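Prephenate dehydratase (Chlorobium tepidum TLS, PDB 2QMX) catalyses the dehydration and decarboxylation of prephenate to phenylpyruvate in phenylalanine biosynthesis and is inhibited by L-phenylalanine, probably through its ACT domain. Local coordinates at residues 85-90 / 146-151; 92-96 / 159-163; 192-196 / 278-282. One frame throughout, in Å; residues are numbered along the deposited sequence.

Contact 1: residues 85-90 / 146-151; sequences EHCLLG and LAIASK
Cys87 and Ala149 face each other as a hydrogen-bonded pair of antiparallel strands within the mixed five-stranded sheet of the periplasmic-binding-protein-like dehydratase region. Two bonds close this pair, Cys87 N to Ala149 O at 2.6 Å and Ala149 N to Cys87 O at 2.7 Å. Two residues along, Ala147 N meets Leu89 O at 3.0 Å, almost straight at the hydrogen (172°). Leu88, in the non-hydrogen-bonded pair with Ile148, turns to the other face of the sheet, where CD1 lies 3.8 Å from both Ile148 CD1 and Leu146 CD1, brought there by a CG anti to the backbone N (chi1 171°). An alanine here lacks the methyl that Ile148 and Leu146 share, and a gap is likely to open between their CD1 atoms. Beside it, at about a right angle, Ile148 CG2 meets His86 CB at 3.6 Å. Gly90 suits its place because a CB there would collide with Leu146 CD2. The small Ala147 and Ala149 let helix 130-139 approach, with Ser133 and Val137 on the first and Thr130 on the second. Farther out, a weak bond joins His86 ND1 to Tyr18 OH, and the imidazole is further limited in turning as NE2 bonds to Gln111 OE1.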
# COMPACT_ATOMS: atom_id res chain seq x y z
N GLU A 85 -4.66 -15.78 -2.06
CA GLU A 85 -5.32 -16.66 -1.11
C GLU A 85 -4.33 -17.54 -0.32
O GLU A 85 -3.63 -18.33 -0.89
CB GLU A 85 -6.41 -17.49 -1.80
CG GLU A 85 -6.11 -17.99 -3.25
CD GLU A 85 -7.02 -19.22 -3.62
OE1 GLU A 85 -8.30 -19.05 -3.64
OE2 GLU A 85 -6.46 -20.36 -3.84
N HIS A 86 -4.28 -17.40 0.99
CA HIS A 86 -3.29 -18.10 1.73
C HIS A 86 -3.68 -19.51 1.91
O HIS A 86 -4.86 -19.81 2.05
CB HIS A 86 -3.03 -17.44 3.05
CG HIS A 86 -2.45 -16.08 2.90
ND1 HIS A 86 -1.60 -15.76 1.86
CD2 HIS A 86 -2.61 -14.94 3.62
CE1 HIS A 86 -1.26 -14.48 1.96
NE2 HIS A 86 -1.86 -13.97 3.02
N CYS A 87 -2.67 -20.38 1.83
CA CYS A 87 -2.82 -21.75 2.28
C CYS A 87 -1.93 -21.97 3.45
O CYS A 87 -0.79 -21.49 3.51
CB CYS A 87 -2.47 -22.77 1.19
SG CYS A 87 -3.47 -22.62 -0.31
N LEU A 88 -2.47 -22.73 4.41
CA LEU A 88 -1.69 -23.24 5.51
C LEU A 88 -1.21 -24.59 5.03
O LEU A 88 -1.95 -25.35 4.43
CB LEU A 88 -2.57 -23.35 6.74
CG LEU A 88 -1.91 -24.07 7.89
CD1 LEU A 88 -0.88 -23.19 8.52
CD2 LEU A 88 -3.00 -24.48 8.88
N LEU A 89 0.03 -24.88 5.31
CA LEU A 89 0.76 -25.74 4.44
C LEU A 89 1.75 -26.51 5.29
O LEU A 89 2.59 -25.89 5.97
CB LEU A 89 1.47 -24.83 3.43
CG LEU A 89 1.59 -25.03 1.91
CD1 LEU A 89 0.39 -25.72 1.21
CD2 LEU A 89 1.95 -23.68 1.27
N GLY A 90 1.65 -27.84 5.24
CA GLY A 90 2.46 -28.73 6.06
C GLY A 90 3.18 -29.78 5.23
O GLY A 90 2.98 -29.85 4.01
N LEU A 146 4.70 -25.31 10.26
CA LEU A 146 3.86 -25.01 9.11
C LEU A 146 4.33 -23.72 8.40
O LEU A 146 5.07 -22.93 8.99
CB LEU A 146 2.38 -24.93 9.53
CG LEU A 146 1.76 -26.19 10.18
CD1 LEU A 146 0.36 -25.98 10.73
CD2 LEU A 146 1.76 -27.40 9.23
N ALA A 147 3.93 -23.53 7.14
CA ALA A 147 4.09 -22.27 6.42
C ALA A 147 2.72 -21.75 6.00
O ALA A 147 1.76 -22.51 5.88
CB ALA A 147 4.99 -22.46 5.19
N ILE A 148 2.61 -20.43 5.80
CA ILE A 148 1.39 -19.90 5.27
C ILE A 148 1.85 -19.34 3.97
O ILE A 148 2.65 -18.38 3.94
CB ILE A 148 0.85 -18.70 6.06
CG1 ILE A 148 0.68 -18.98 7.56
CG2 ILE A 148 -0.34 -18.12 5.36
CD1 ILE A 148 -0.66 -19.39 8.01
N ALA A 149 1.35 -19.91 2.88
CA ALA A 149 1.79 -19.47 1.57
C ALA A 149 0.78 -19.75 0.44
O ALA A 149 -0.36 -20.19 0.67
CB ALA A 149 3.23 -20.10 1.22
N SER A 150 1.27 -19.52 -0.78
CA SER A 150 0.59 -19.85 -2.03
C SER A 150 0.41 -21.37 -2.13
O SER A 150 1.29 -22.13 -1.71
CB SER A 150 1.51 -19.35 -3.13
OG SER A 150 2.61 -18.57 -2.50
N LYS A 151 -0.75 -21.81 -2.63
CA LYS A 151 -0.96 -23.15 -3.17
C LYS A 151 0.20 -23.60 -4.12
O LYS A 151 0.77 -24.68 -3.99
CB LYS A 151 -2.30 -23.13 -3.89
CG LYS A 151 -2.90 -24.52 -4.08
CD LYS A 151 -4.39 -24.48 -4.44
CE LYS A 151 -4.90 -25.92 -4.80
NZ LYS A 151 -4.80 -26.20 -6.27

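Contact 2: residues 92-96 / 159-163; sequences PGASV and LDILK
Leu162 pushes both of its methyl groups against Ala94: CD1 lies 3.6 Å from Ala94 CB, and CD2 follows at 3.9 Å from the same carbon. CD1 also comes to 3.5 Å from Ala94 O, so this one branch covers the methyl and the carbonyl oxygen of its neighbour together. A leucine suits the place because its forked end can lay both methyls against one side of so small a partner, while an alanine lets the loop approach the strand closely. On the other flank of the alanine stands Asp160, whose OD2 is 3.8 Å from Ala94 CB and 3.4 Å from Pro92 CA. With CG anti to its own carbonyl carbon (chi1 -53°), the carboxylate reaches out to the loop, yet no hydrogen bond crosses the contact; even Gly93 N stays 4.1 Å from Asp160 OD2. The charged group is therefore held against carbon atoms on this side, which is tolerable in a surface setting. Gly93 has a positive phi (76°), a conformation that favours glycine, and it turns the chain between Pro92 and Ala94. Ser95 points away from Leu162 and binds Glu97 through its hydroxyl. Val96 turns toward Leu162 more loosely and packs on His119 and Ile122. The loop thus lies along strand 160-163, an outermost strand of the five-stranded sheet. Leu162 and Lys163 both face Leu88 there, forming a classic beta bulge. Strand 87-90 is the neighbour inward, with Cys87 and Leu89 receiving Ile161, while Leu159 at the start of the segment packs on Ala134 and Val137 of helix 130-139.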
# COMPACT_ATOMS: atom_id res chain seq x y z
N PRO A 92 4.05 -33.79 4.11
CA PRO A 92 3.13 -34.94 3.95
C PRO A 92 3.09 -35.67 5.27
O PRO A 92 4.11 -35.73 5.95
CB PRO A 92 3.83 -35.82 2.91
CG PRO A 92 4.78 -34.90 2.20
CD PRO A 92 5.22 -33.89 3.22
N GLY A 93 1.94 -36.23 5.62
CA GLY A 93 1.67 -36.63 7.01
C GLY A 93 1.41 -35.29 7.65
O GLY A 93 2.33 -34.61 8.15
N ALA A 94 0.16 -34.85 7.57
CA ALA A 94 -0.12 -33.44 7.66
C ALA A 94 -1.17 -33.19 8.71
O ALA A 94 -2.33 -33.55 8.53
CB ALA A 94 -0.59 -32.93 6.30
N SER A 95 -0.76 -32.56 9.81
CA SER A 95 -1.70 -32.23 10.88
C SER A 95 -1.48 -30.84 11.50
O SER A 95 -0.30 -30.38 11.73
CB SER A 95 -1.71 -33.30 11.99
OG SER A 95 -2.67 -32.88 12.97
N VAL A 96 -2.72 -30.23 11.78
CA VAL A 96 -2.78 -28.95 12.45
C VAL A 96 -2.63 -29.10 13.99
O VAL A 96 -2.07 -28.22 14.66
CB VAL A 96 -4.11 -28.27 12.03
CG1 VAL A 96 -5.30 -29.28 12.23
CG2 VAL A 96 -4.32 -26.88 12.71
N LEU A 159 4.50 -29.80 -0.39
CA LEU A 159 3.76 -29.70 0.86
C LEU A 159 2.28 -30.08 0.62
O LEU A 159 1.85 -30.08 -0.55
CB LEU A 159 3.90 -28.26 1.42
CG LEU A 159 4.98 -27.82 2.46
CD1 LEU A 159 5.99 -28.90 2.89
CD2 LEU A 159 5.73 -26.56 2.04
N ASP A 160 1.52 -30.41 1.68
CA ASP A 160 0.04 -30.48 1.61
C ASP A 160 -0.64 -29.21 2.14
O ASP A 160 -0.12 -28.59 3.07
CB ASP A 160 -0.51 -31.71 2.38
CG ASP A 160 0.16 -33.02 1.93
OD1 ASP A 160 0.74 -33.02 0.80
OD2 ASP A 160 0.13 -34.03 2.69
N ILE A 161 -1.77 -28.83 1.52
CA ILE A 161 -2.68 -27.80 2.06
C ILE A 161 -3.37 -28.36 3.27
O ILE A 161 -4.03 -29.41 3.19
CB ILE A 161 -3.81 -27.28 1.03
CG1 ILE A 161 -4.74 -28.41 0.53
CG2 ILE A 161 -3.19 -26.52 -0.18
CD1 ILE A 161 -6.00 -28.76 1.43
N LEU A 162 -3.22 -27.68 4.40
CA LEU A 162 -3.98 -28.07 5.58
C LEU A 162 -5.29 -27.32 5.63
O LEU A 162 -6.28 -27.82 6.16
CB LEU A 162 -3.18 -27.89 6.88
CG LEU A 162 -2.43 -29.11 7.45
CD1 LEU A 162 -3.10 -30.45 7.07
CD2 LEU A 162 -0.98 -29.16 7.05
N LYS A 163 -5.31 -26.13 5.02
CA LYS A 163 -6.36 -25.14 5.21
C LYS A 163 -6.31 -24.06 4.13
O LYS A 163 -5.30 -23.34 4.01
CB LYS A 163 -6.14 -24.48 6.57
CG LYS A 163 -7.35 -24.35 7.46
CD LYS A 163 -7.02 -24.62 8.94
CE LYS A 163 -7.95 -23.85 9.88
NZ LYS A 163 -9.38 -24.28 9.78

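Contact 3: residues 192-196 / 278-282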
# COMPACT_ATOMS: atom_id res chain seq x y z
N VAL A 192 -0.05 -16.12 -23.42
CA VAL A 192 -1.46 -15.99 -23.83
C VAL A 192 -1.62 -14.49 -24.10
O VAL A 192 -1.21 -13.67 -23.25
CB VAL A 192 -2.46 -16.35 -22.69
CG1 VAL A 192 -3.89 -16.27 -23.17
CG2 VAL A 192 -2.19 -17.71 -22.10
N ARG A 193 -2.23 -14.18 -25.25
CA ARG A 193 -2.47 -12.83 -25.76
C ARG A 193 -3.60 -12.12 -25.00
O ARG A 193 -4.67 -12.72 -24.81
CB ARG A 193 -2.78 -12.93 -27.25
CG ARG A 193 -3.97 -12.11 -27.72
CD ARG A 193 -3.96 -11.88 -29.24
NE ARG A 193 -4.52 -10.56 -29.59
CZ ARG A 193 -4.25 -9.91 -30.71
NH1 ARG A 193 -3.41 -10.45 -31.60
NH2 ARG A 193 -4.79 -8.71 -30.94
N PRO A 194 -3.35 -10.87 -24.54
CA PRO A 194 -4.33 -10.12 -23.75
C PRO A 194 -5.67 -10.09 -24.41
O PRO A 194 -5.74 -9.86 -25.61
CB PRO A 194 -3.73 -8.68 -23.70
CG PRO A 194 -2.28 -8.90 -23.75
CD PRO A 194 -2.10 -10.11 -24.70
N ASP A 195 -6.73 -10.31 -23.63
CA ASP A 195 -8.13 -10.11 -24.07
C ASP A 195 -8.37 -8.61 -24.25
O ASP A 195 -8.37 -7.83 -23.27
CB ASP A 195 -9.14 -10.69 -23.07
CG ASP A 195 -10.61 -10.63 -23.56
OD1 ASP A 195 -10.89 -10.13 -24.67
OD2 ASP A 195 -11.50 -11.08 -22.82
N VAL A 196 -8.58 -8.24 -25.51
CA VAL A 196 -8.53 -6.86 -25.98
C VAL A 196 -9.93 -6.25 -26.16
O VAL A 196 -10.06 -5.06 -26.44
CB VAL A 196 -7.63 -6.73 -27.28
CG1 VAL A 196 -6.09 -6.64 -26.89
CG2 VAL A 196 -7.96 -7.87 -28.34
N TYR A 278 -3.76 -1.62 -23.34
CA TYR A 278 -3.55 -3.06 -23.03
C TYR A 278 -4.85 -3.80 -22.65
O TYR A 278 -5.79 -3.20 -22.19
CB TYR A 278 -2.57 -3.22 -21.85
CG TYR A 278 -2.96 -2.36 -20.67
CD1 TYR A 278 -2.37 -1.09 -20.49
CD2 TYR A 278 -3.92 -2.82 -19.71
CE1 TYR A 278 -2.72 -0.28 -19.35
CE2 TYR A 278 -4.32 -2.00 -18.58
CZ TYR A 278 -3.72 -0.74 -18.45
OH TYR A 278 -4.03 0.05 -17.42
N GLY A 279 -4.87 -5.10 -22.83
CA GLY A 279 -6.02 -5.95 -22.56
C GLY A 279 -5.67 -6.75 -21.31
O GLY A 279 -4.74 -6.38 -20.58
N VAL A 280 -6.42 -7.81 -21.05
CA VAL A 280 -6.31 -8.48 -19.76
C VAL A 280 -6.08 -9.94 -19.99
O VAL A 280 -6.60 -10.55 -20.97
CB VAL A 280 -7.57 -8.25 -18.80
CG1 VAL A 280 -8.82 -8.78 -19.45
CG2 VAL A 280 -7.36 -8.85 -17.33
N VAL A 281 -5.25 -10.48 -19.12
CA VAL A 281 -4.99 -11.90 -19.08
C VAL A 281 -5.61 -12.40 -17.77
O VAL A 281 -5.42 -11.81 -16.67
CB VAL A 281 -3.45 -12.22 -19.22
CG1 VAL A 281 -3.11 -13.64 -18.76
CG2 VAL A 281 -2.97 -11.89 -20.67
N ASN A 282 -6.38 -13.47 -17.94
CA ASN A 282 -7.19 -14.08 -16.91
C ASN A 282 -6.48 -15.27 -16.30
O ASN A 282 -5.61 -15.87 -16.93
CB ASN A 282 -8.49 -14.60 -17.52
CG ASN A 282 -9.48 -13.52 -17.82
OD1 ASN A 282 -9.35 -12.37 -17.33
ND2 ASN A 282 -10.50 -13.86 -18.62
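The first and last strands of an ACT-type βαββαβ unit meet here, between the start of strand 195-208 and the last part of strand 271-281. Asp195 and Val280 form an antiparallel hydrogen-bonded pair: Asp195 N bonds to Val280 O at 2.7 Å, and Val280 N returns a bond to Asp195 O at 3.0 Å. Both donors stand more than 30° out of the plane of the carbonyl they address, so the two backbones are turned somewhat against each other. Their side chains lie on one face, with Asp195 CB 4.1 Å from Val280 CG1; the carboxylate binds the backbone N of Ala197 through OD1. Gly279 is fitted to its place by what it lacks, since a CB would run into Asp195 O. Pro194 CB is close as well, 3.6 Å from Gly279 C, and would crowd a side chain there. In the nine-stranded sheet, strand 271-281 lies between strand 195-208 and strand 74-83 of the dehydratase region, so one continuous sheet spans the two family regions. Strand 74-83 supports the contact, with Ala78 against Pro194 and Glu79 bonded through its backbone to Gly279 and Val281. Val281, a branched residue well suited to a buried place, sends CG2 to 3.8 Å from Pro194 CA and 3.6 Å from Val192 O. Because CG2 stands anti to the carbonyl carbon and CG1 anti to the backbone N (chi1 163°), it is the CG2 branch that reaches the loop residues Val192 and Pro194. Arg25 and Phe26 of helix 18-26 touch this side chain too.

Contacts 1 and 2 belong to the same five-stranded sheet and touch directly: strand 87-90 is flanked by 145-149 and by 160-163, and the probable bonds Leu88 O to Leu162 N and Gly90 O to Asp160 N join the two. Contact 1 is the buried one, combining paired backbone bonds with apolar side chains. Contact 2, at the surface, has no hydrogen bond between its segments and relies on methyl and carboxylate packing by a loop. Contact 3, partly buried, returns to antiparallel backbone bonding, but with a single bridge and in the other, nine-stranded sheet; its centre is about 29 Å from that of contact 1 and 35 Å from that of contact 2.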